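Local coordinates for protein dodecin (Thermus thermophilus, PDB 2UX9) that binds and sequesters flavins such as FMN and FAD, and also coenzyme A, in a hollow dodecameric shell, and may serve as a cofactor storage protein, at residues C[5-10]-C[38-43]; C[45-48]-C[54-57]. The protein carries 1 engineered substitution. All coordinates share one frame; numbering follows the deposited sequence.

Contact 1: residues C[5-10]-C[38-43]; sequences YKKVEL and WFEVKE. With FMN (flavin mononucleotide), chain P.
Trp38 turns the edge of its indole toward the face of Tyr5 while one of its own faces lies under the isoalloxazine of FMN. The aromatic pair is an offset edge-to-face stack: the centroid of the six-membered ring stands 5.7 Å from that of Tyr5, the planes meet at 72°, and Trp38 CZ3 comes to 3.7 Å from Tyr5 CD1. Over the indole face, flavin C6 approaches Trp38 CE2 to 3.4 Å, a stacking distance. With chi1 at 86°, CG of Trp38 sits between the backbone N and the carbonyl carbon, and NE1 meets Glu40 OE2 at 2.9 Å in a nearly straight bond (170°) which, coming from above the carboxylate plane, is likely to hold the indole's rotation. Glu40 OE1 in turn receives Lys7 NZ on its syn side at 2.8 Å, a salt bridge; a water accepts a bond from Lys7 NZ and lies within hydrogen-bonding distance of Glu40 OE2. The lysine chain, bent at chi3, runs past Trp38 CZ2 to get there. At the other end, Tyr5 OH accepts a bond from ribityl O4' of FMN (2.7 Å), and the flavin methyl C8M lies over a face of the tyrosine ring. Replacing Trp38 by an alanine is likely to leave the flavin without its stacking surface on this side and Glu40 OE2 without the indole donor. The axes of strands 5-10 and 38-43 run 9.1 Å apart because strand 52-65 lies between them, hydrogen-bonded to both; beyond them, strands of neighbouring subunits continue the sheet, while Phe39 and Leu10 pack on helix 18-32.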
# COMPACT_ATOMS: atom_id res chain seq x y z
N TYR C 5 24.95 1.50 0.13
CA TYR C 5 24.54 0.50 -0.84
C TYR C 5 23.72 1.16 -1.93
O TYR C 5 23.09 2.20 -1.70
CB TYR C 5 23.69 -0.60 -0.18
CG TYR C 5 24.37 -1.30 0.97
CD1 TYR C 5 25.00 -2.53 0.79
CD2 TYR C 5 24.40 -0.73 2.24
CE1 TYR C 5 25.62 -3.18 1.84
CE2 TYR C 5 25.02 -1.37 3.30
CZ TYR C 5 25.63 -2.59 3.09
OH TYR C 5 26.25 -3.23 4.15
N LYS C 6 23.72 0.56 -3.11
CA LYS C 6 22.83 0.95 -4.18
C LYS C 6 21.86 -0.18 -4.46
O LYS C 6 22.23 -1.35 -4.38
CB LYS C 6 23.62 1.32 -5.45
CG LYS C 6 22.71 1.63 -6.62
CD LYS C 6 23.31 2.53 -7.67
CE LYS C 6 22.20 2.99 -8.62
NZ LYS C 6 22.69 3.70 -9.83
N LYS C 7 20.62 0.16 -4.78
CA LYS C 7 19.65 -0.81 -5.27
C LYS C 7 19.33 -0.52 -6.72
O LYS C 7 19.11 0.64 -7.08
CB LYS C 7 18.38 -0.76 -4.44
CG LYS C 7 18.61 -1.17 -2.99
CD LYS C 7 17.41 -0.93 -2.09
CE LYS C 7 16.30 -1.89 -2.39
NZ LYS C 7 15.07 -1.59 -1.58
N VAL C 8 19.31 -1.56 -7.56
CA VAL C 8 18.84 -1.44 -8.94
C VAL C 8 17.72 -2.43 -9.20
O VAL C 8 17.70 -3.52 -8.64
CB VAL C 8 19.96 -1.64 -9.97
CG1 VAL C 8 21.02 -0.56 -9.81
CG2 VAL C 8 20.56 -3.02 -9.85
N GLU C 9 16.79 -2.05 -10.07
CA GLU C 9 15.63 -2.85 -10.39
C GLU C 9 15.81 -3.59 -11.72
O GLU C 9 16.01 -2.97 -12.77
CB GLU C 9 14.39 -1.98 -10.44
CG GLU C 9 13.09 -2.75 -10.40
CD GLU C 9 11.88 -1.84 -10.35
OE1 GLU C 9 12.05 -0.61 -10.41
OE2 GLU C 9 10.77 -2.36 -10.25
N LEU C 10 15.77 -4.91 -11.65
CA LEU C 10 15.92 -5.79 -12.80
C LEU C 10 14.68 -6.64 -12.96
O LEU C 10 13.91 -6.82 -11.99
CB LEU C 10 17.13 -6.71 -12.61
CG LEU C 10 18.46 -6.00 -12.37
CD1 LEU C 10 19.58 -7.00 -12.12
CD2 LEU C 10 18.82 -5.06 -13.51
N TRP C 38 21.95 -8.68 -1.55
CA TRP C 38 20.60 -9.16 -1.31
C TRP C 38 19.66 -8.77 -2.43
O TRP C 38 19.98 -7.90 -3.25
CB TRP C 38 20.06 -8.67 0.06
CG TRP C 38 19.43 -7.31 0.02
CD1 TRP C 38 18.11 -7.03 -0.09
CD2 TRP C 38 20.11 -6.04 0.08
NE1 TRP C 38 17.92 -5.67 -0.10
CE2 TRP C 38 19.12 -5.04 0.01
CE3 TRP C 38 21.44 -5.66 0.22
CZ2 TRP C 38 19.43 -3.68 0.05
CZ3 TRP C 38 21.75 -4.30 0.26
CH2 TRP C 38 20.74 -3.33 0.16
N PHE C 39 18.52 -9.44 -2.50
CA PHE C 39 17.48 -9.09 -3.44
C PHE C 39 16.12 -9.09 -2.75
O PHE C 39 15.94 -9.69 -1.70
CB PHE C 39 17.47 -9.99 -4.68
CG PHE C 39 17.13 -11.43 -4.39
CD1 PHE C 39 15.82 -11.89 -4.44
CD2 PHE C 39 18.12 -12.33 -4.07
CE1 PHE C 39 15.51 -13.21 -4.17
CE2 PHE C 39 17.83 -13.65 -3.81
CZ PHE C 39 16.52 -14.09 -3.85
N GLU C 40 15.20 -8.36 -3.36
CA GLU C 40 13.82 -8.23 -2.91
C GLU C 40 12.94 -8.42 -4.12
O GLU C 40 13.04 -7.65 -5.08
CB GLU C 40 13.58 -6.82 -2.33
CG GLU C 40 14.48 -6.43 -1.17
CD GLU C 40 14.54 -4.93 -0.92
OE1 GLU C 40 13.83 -4.14 -1.59
OE2 GLU C 40 15.31 -4.52 -0.04
N VAL C 41 12.05 -9.40 -4.10
CA VAL C 41 11.09 -9.56 -5.18
C VAL C 41 9.98 -8.51 -5.04
O VAL C 41 9.33 -8.40 -4.00
CB VAL C 41 10.48 -10.96 -5.20
CG1 VAL C 41 9.37 -11.07 -6.25
CG2 VAL C 41 11.57 -12.00 -5.46
N LYS C 42 9.78 -7.72 -6.09
CA LYS C 42 8.75 -6.69 -6.10
C LYS C 42 7.45 -7.17 -6.73
O LYS C 42 6.37 -6.84 -6.24
CB LYS C 42 9.25 -5.46 -6.86
CG LYS C 42 10.42 -4.76 -6.18
CD LYS C 42 10.09 -4.22 -4.79
CE LYS C 42 9.04 -3.12 -4.84
NZ LYS C 42 8.90 -2.39 -3.55
N GLU C 43 7.57 -7.90 -7.83
CA GLU C 43 6.43 -8.42 -8.58
C GLU C 43 6.77 -9.74 -9.23
O GLU C 43 7.89 -9.93 -9.64
CB GLU C 43 6.09 -7.51 -9.77
CG GLU C 43 5.93 -6.08 -9.52
CD GLU C 43 5.34 -5.41 -10.72
OE1 GLU C 43 4.29 -5.90 -11.19
OE2 GLU C 43 5.94 -4.43 -11.18
N1 FMN P . 20.34 -9.80 4.39
C2 FMN P . 19.52 -10.89 4.25
O2 FMN P . 19.93 -12.01 4.53
N3 FMN P . 18.22 -10.73 3.83
C4 FMN P . 17.73 -9.48 3.53
O4 FMN P . 16.73 -9.43 2.82
C4A FMN P . 18.56 -8.37 3.70
N5 FMN P . 18.10 -7.10 3.45
C5A FMN P . 18.91 -6.00 3.60
C6 FMN P . 18.41 -4.72 3.33
C7 FMN P . 19.22 -3.60 3.46
C7M FMN P . 18.61 -2.23 3.37
C8 FMN P . 20.55 -3.78 3.88
C8M FMN P . 21.49 -2.62 3.94
C9 FMN P . 21.05 -5.04 4.15
C9A FMN P . 20.24 -6.17 4.01
N10 FMN P . 20.71 -7.45 4.26
C10 FMN P . 19.86 -8.54 4.12
C1' FMN P . 22.16 -7.71 4.60
C2' FMN P . 23.05 -7.62 3.36
O2' FMN P . 22.69 -8.63 2.44
C3' FMN P . 24.53 -7.77 3.71
O3' FMN P . 24.78 -9.02 4.31
C4' FMN P . 25.04 -6.69 4.67
O4' FMN P . 24.58 -5.41 4.27
C5' FMN P . 26.55 -6.67 4.69
O5' FMN P . 26.95 -6.27 3.40
P FMN P . 28.46 -5.93 3.06
O1P FMN P . 28.59 -5.78 1.56
O2P FMN P . 28.82 -4.63 3.75
O3P FMN P . 29.35 -7.05 3.57
O HOH W 1 15.50 -2.18 1.08

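Contact 2: residues C[45-48]-C[54-57]; sequences RGTI and KEYQ. With NA (sodium ion), chain N; FMN (flavin mononucleotide), chain H; FMN (flavin mononucleotide), chain B.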
# COMPACT_ATOMS: atom_id res chain seq x y z
N ARG C 45 5.15 -11.62 -12.60
CA ARG C 45 4.27 -11.44 -13.74
C ARG C 45 4.67 -12.47 -14.79
O ARG C 45 5.61 -13.25 -14.58
CB ARG C 45 4.44 -10.03 -14.35
CG ARG C 45 4.36 -8.85 -13.40
CD ARG C 45 4.76 -7.55 -14.09
NE ARG C 45 3.77 -7.12 -15.08
CZ ARG C 45 2.66 -6.43 -14.79
NH1 ARG C 45 2.40 -6.04 -13.56
NH2 ARG C 45 1.82 -6.11 -15.76
N GLY C 46 3.99 -12.49 -15.92
CA GLY C 46 4.46 -13.34 -17.00
C GLY C 46 3.59 -13.24 -18.22
O GLY C 46 2.55 -12.58 -18.23
N THR C 47 4.03 -13.90 -19.27
CA THR C 47 3.27 -13.98 -20.50
C THR C 47 2.63 -15.35 -20.65
O THR C 47 3.05 -16.32 -20.02
CB THR C 47 4.16 -13.68 -21.70
OG1 THR C 47 5.26 -14.59 -21.70
CG2 THR C 47 4.66 -12.27 -21.62
N ILE C 48 1.60 -15.39 -21.49
CA ILE C 48 0.81 -16.60 -21.72
C ILE C 48 0.90 -17.00 -23.19
O ILE C 48 0.85 -16.15 -24.09
CB ILE C 48 -0.67 -16.38 -21.34
CG1 ILE C 48 -0.78 -15.88 -19.90
CG2 ILE C 48 -1.48 -17.68 -21.54
CD1 ILE C 48 -2.17 -15.52 -19.48
N LYS C 54 4.33 -18.77 -20.81
CA LYS C 54 5.37 -18.70 -21.82
C LYS C 54 6.66 -18.26 -21.12
O LYS C 54 7.61 -19.04 -21.03
CB LYS C 54 4.94 -17.73 -22.93
CG LYS C 54 5.91 -17.54 -24.09
CD LYS C 54 5.36 -16.49 -25.05
CE LYS C 54 4.15 -16.97 -25.84
NZ LYS C 54 3.10 -15.90 -25.96
N GLU C 55 6.67 -17.05 -20.56
CA GLU C 55 7.78 -16.56 -19.75
C GLU C 55 7.32 -16.17 -18.35
O GLU C 55 6.34 -15.43 -18.23
CB GLU C 55 8.41 -15.33 -20.40
CG GLU C 55 9.08 -15.60 -21.73
CD GLU C 55 10.42 -16.29 -21.59
OE1 GLU C 55 10.92 -16.44 -20.46
OE2 GLU C 55 11.01 -16.67 -22.63
N TYR C 56 8.00 -16.65 -17.32
CA TYR C 56 7.90 -16.09 -15.96
C TYR C 56 8.77 -14.86 -15.94
O TYR C 56 9.87 -14.87 -16.49
CB TYR C 56 8.42 -17.08 -14.91
CG TYR C 56 7.58 -18.33 -14.78
CD1 TYR C 56 6.45 -18.35 -13.98
CD2 TYR C 56 7.92 -19.48 -15.47
CE1 TYR C 56 5.68 -19.48 -13.86
CE2 TYR C 56 7.14 -20.64 -15.35
CZ TYR C 56 6.02 -20.62 -14.54
OH TYR C 56 5.23 -21.72 -14.42
N GLN C 57 8.28 -13.79 -15.32
CA GLN C 57 8.99 -12.52 -15.24
C GLN C 57 9.01 -12.06 -13.79
O GLN C 57 7.95 -11.79 -13.22
CB GLN C 57 8.30 -11.48 -16.13
CG GLN C 57 8.24 -11.87 -17.61
CD GLN C 57 7.34 -10.98 -18.42
OE1 GLN C 57 6.41 -10.39 -17.88
NE2 GLN C 57 7.60 -10.87 -19.73
NA NA N . 13.23 -16.19 -22.36
N1 FMN H . 3.71 -8.30 -21.49
C2 FMN H . 4.67 -8.94 -20.77
O2 FMN H . 5.52 -9.58 -21.37
N3 FMN H . 4.71 -8.83 -19.39
C4 FMN H . 3.77 -8.07 -18.72
O4 FMN H . 3.58 -8.31 -17.53
C4A FMN H . 2.80 -7.41 -19.46
N5 FMN H . 1.87 -6.61 -18.83
C5A FMN H . 0.90 -5.95 -19.55
C6 FMN H . -0.02 -5.16 -18.87
C7 FMN H . -1.02 -4.49 -19.58
C7M FMN H . -1.87 -3.49 -18.85
C8 FMN H . -1.08 -4.63 -20.97
C8M FMN H . -2.18 -4.00 -21.77
C9 FMN H . -0.14 -5.40 -21.64
C9A FMN H . 0.85 -6.08 -20.93
N10 FMN H . 1.80 -6.88 -21.59
C10 FMN H . 2.77 -7.52 -20.84
C1' FMN H . 1.73 -7.14 -23.08
C2' FMN H . 0.61 -8.11 -23.43
O2' FMN H . 0.89 -9.39 -22.88
C3' FMN H . 0.41 -8.27 -24.94
O3' FMN H . 1.58 -8.78 -25.54
C4' FMN H . 0.02 -6.96 -25.62
O4' FMN H . -0.99 -6.30 -24.87
C5' FMN H . -0.50 -7.21 -27.03
O5' FMN H . -1.60 -8.09 -26.94
P FMN H . -2.47 -8.46 -28.22
O1P FMN H . -3.45 -9.53 -27.79
O2P FMN H . -3.23 -7.24 -28.71
O3P FMN H . -1.57 -8.98 -29.32
N1 FMN B . 3.91 -4.61 -22.53
C2 FMN B . 2.83 -3.78 -22.60
O2 FMN B . 2.28 -3.63 -23.67
N3 FMN B . 2.36 -3.15 -21.46
C4 FMN B . 2.98 -3.36 -20.24
O4 FMN B . 2.80 -2.51 -19.37
C4A FMN B . 4.06 -4.22 -20.18
N5 FMN B . 4.67 -4.48 -18.97
C5A FMN B . 5.75 -5.32 -18.89
C6 FMN B . 6.34 -5.55 -17.66
C7 FMN B . 7.44 -6.40 -17.56
C7M FMN B . 7.94 -6.79 -16.19
C8 FMN B . 7.94 -7.01 -18.71
C8M FMN B . 9.18 -7.86 -18.67
C9 FMN B . 7.34 -6.79 -19.94
C9A FMN B . 6.24 -5.94 -20.04
N10 FMN B . 5.62 -5.69 -21.27
C10 FMN B . 4.53 -4.85 -21.32
C1' FMN B . 6.17 -6.25 -22.57
C2' FMN B . 7.43 -5.51 -23.01
O2' FMN B . 7.11 -4.17 -23.34
C3' FMN B . 8.10 -6.15 -24.23
O3' FMN B . 7.22 -6.14 -25.33
C4' FMN B . 8.56 -7.58 -23.96
O4' FMN B . 9.22 -7.65 -22.71
C5' FMN B . 9.51 -8.07 -25.05
O5' FMN B . 10.60 -7.17 -25.10
P FMN B . 11.86 -7.46 -26.04
O1P FMN B . 12.75 -6.23 -25.95
O2P FMN B . 12.62 -8.68 -25.55
O3P FMN B . 11.39 -7.67 -27.46
O HOH W 2 14.46 -14.91 -22.99
O HOH W 3 13.20 -16.08 -20.51
O HOH W 4 13.64 -17.85 -22.48
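The distal half of the beta hairpin formed by strands 36-49 and 52-65 carries the polar side of an FMN site. Arg45 and Gln57 form an antiparallel hydrogen-bonded pair, with Arg45 N to Gln57 O at 2.9 Å, and next to it Gly46 faces Tyr56 in a non-hydrogen-bonded pair. Gly46 CA passes close to Glu55 O, which accepts Thr47 N. Thr47 OG1, set between the backbone N and the carbonyl carbon (chi1 57°), accepts Glu55 N at 3.1 Å, and Lys54 NZ reaches Ile48 O at 2.9 Å. Arg45 and Gln57 project from the same face of the sheet and read one edge of FMN H: Arg45 NE gives to its O4 at 2.7 Å and Arg45 NH2 to its N5 at 3.1 Å, while its N3 donates to Gln57 OE1 at 2.8 Å in a nearly straight bond (167°). A second flavin, FMN B, packs its methyl C8M against Gln57 NE2 (3.6 Å). Glu55 leads elsewhere, binding a sodium ion through OE2 at 2.3 Å; the ion's waters are unusually near, so that shell is doubtful. N5 taking a bond from Arg45 NH2 is consistent with an oxidised flavin, in which N5 carries no proton, and the guanidinium charge would probably draw electron density toward that end of the ring.

Overall arrangement
Contacts 1 and 2 follow one another along the chain and share strand 36-49; their centres lie about 19 Å apart, and a salt bridge from Glu43 OE1 to Arg45 NH1 (3.0 Å) ties them. Contact 1 sits about 7 Å from the centre of the chain, contact 2 about 15 Å. They are complementary halves of the FMN site, but not for the same flavin: the FMN on Trp38 takes its Arg45 and Gln57 bonds from a neighbouring subunit, while FMN H, held by contact 2, is bonded to Lys3 and Tyr5 of another. FMN is thus bound between two subunits; this chain gives Trp38 to one flavin and Arg45 and Gln57 to another, with a third packed alongside.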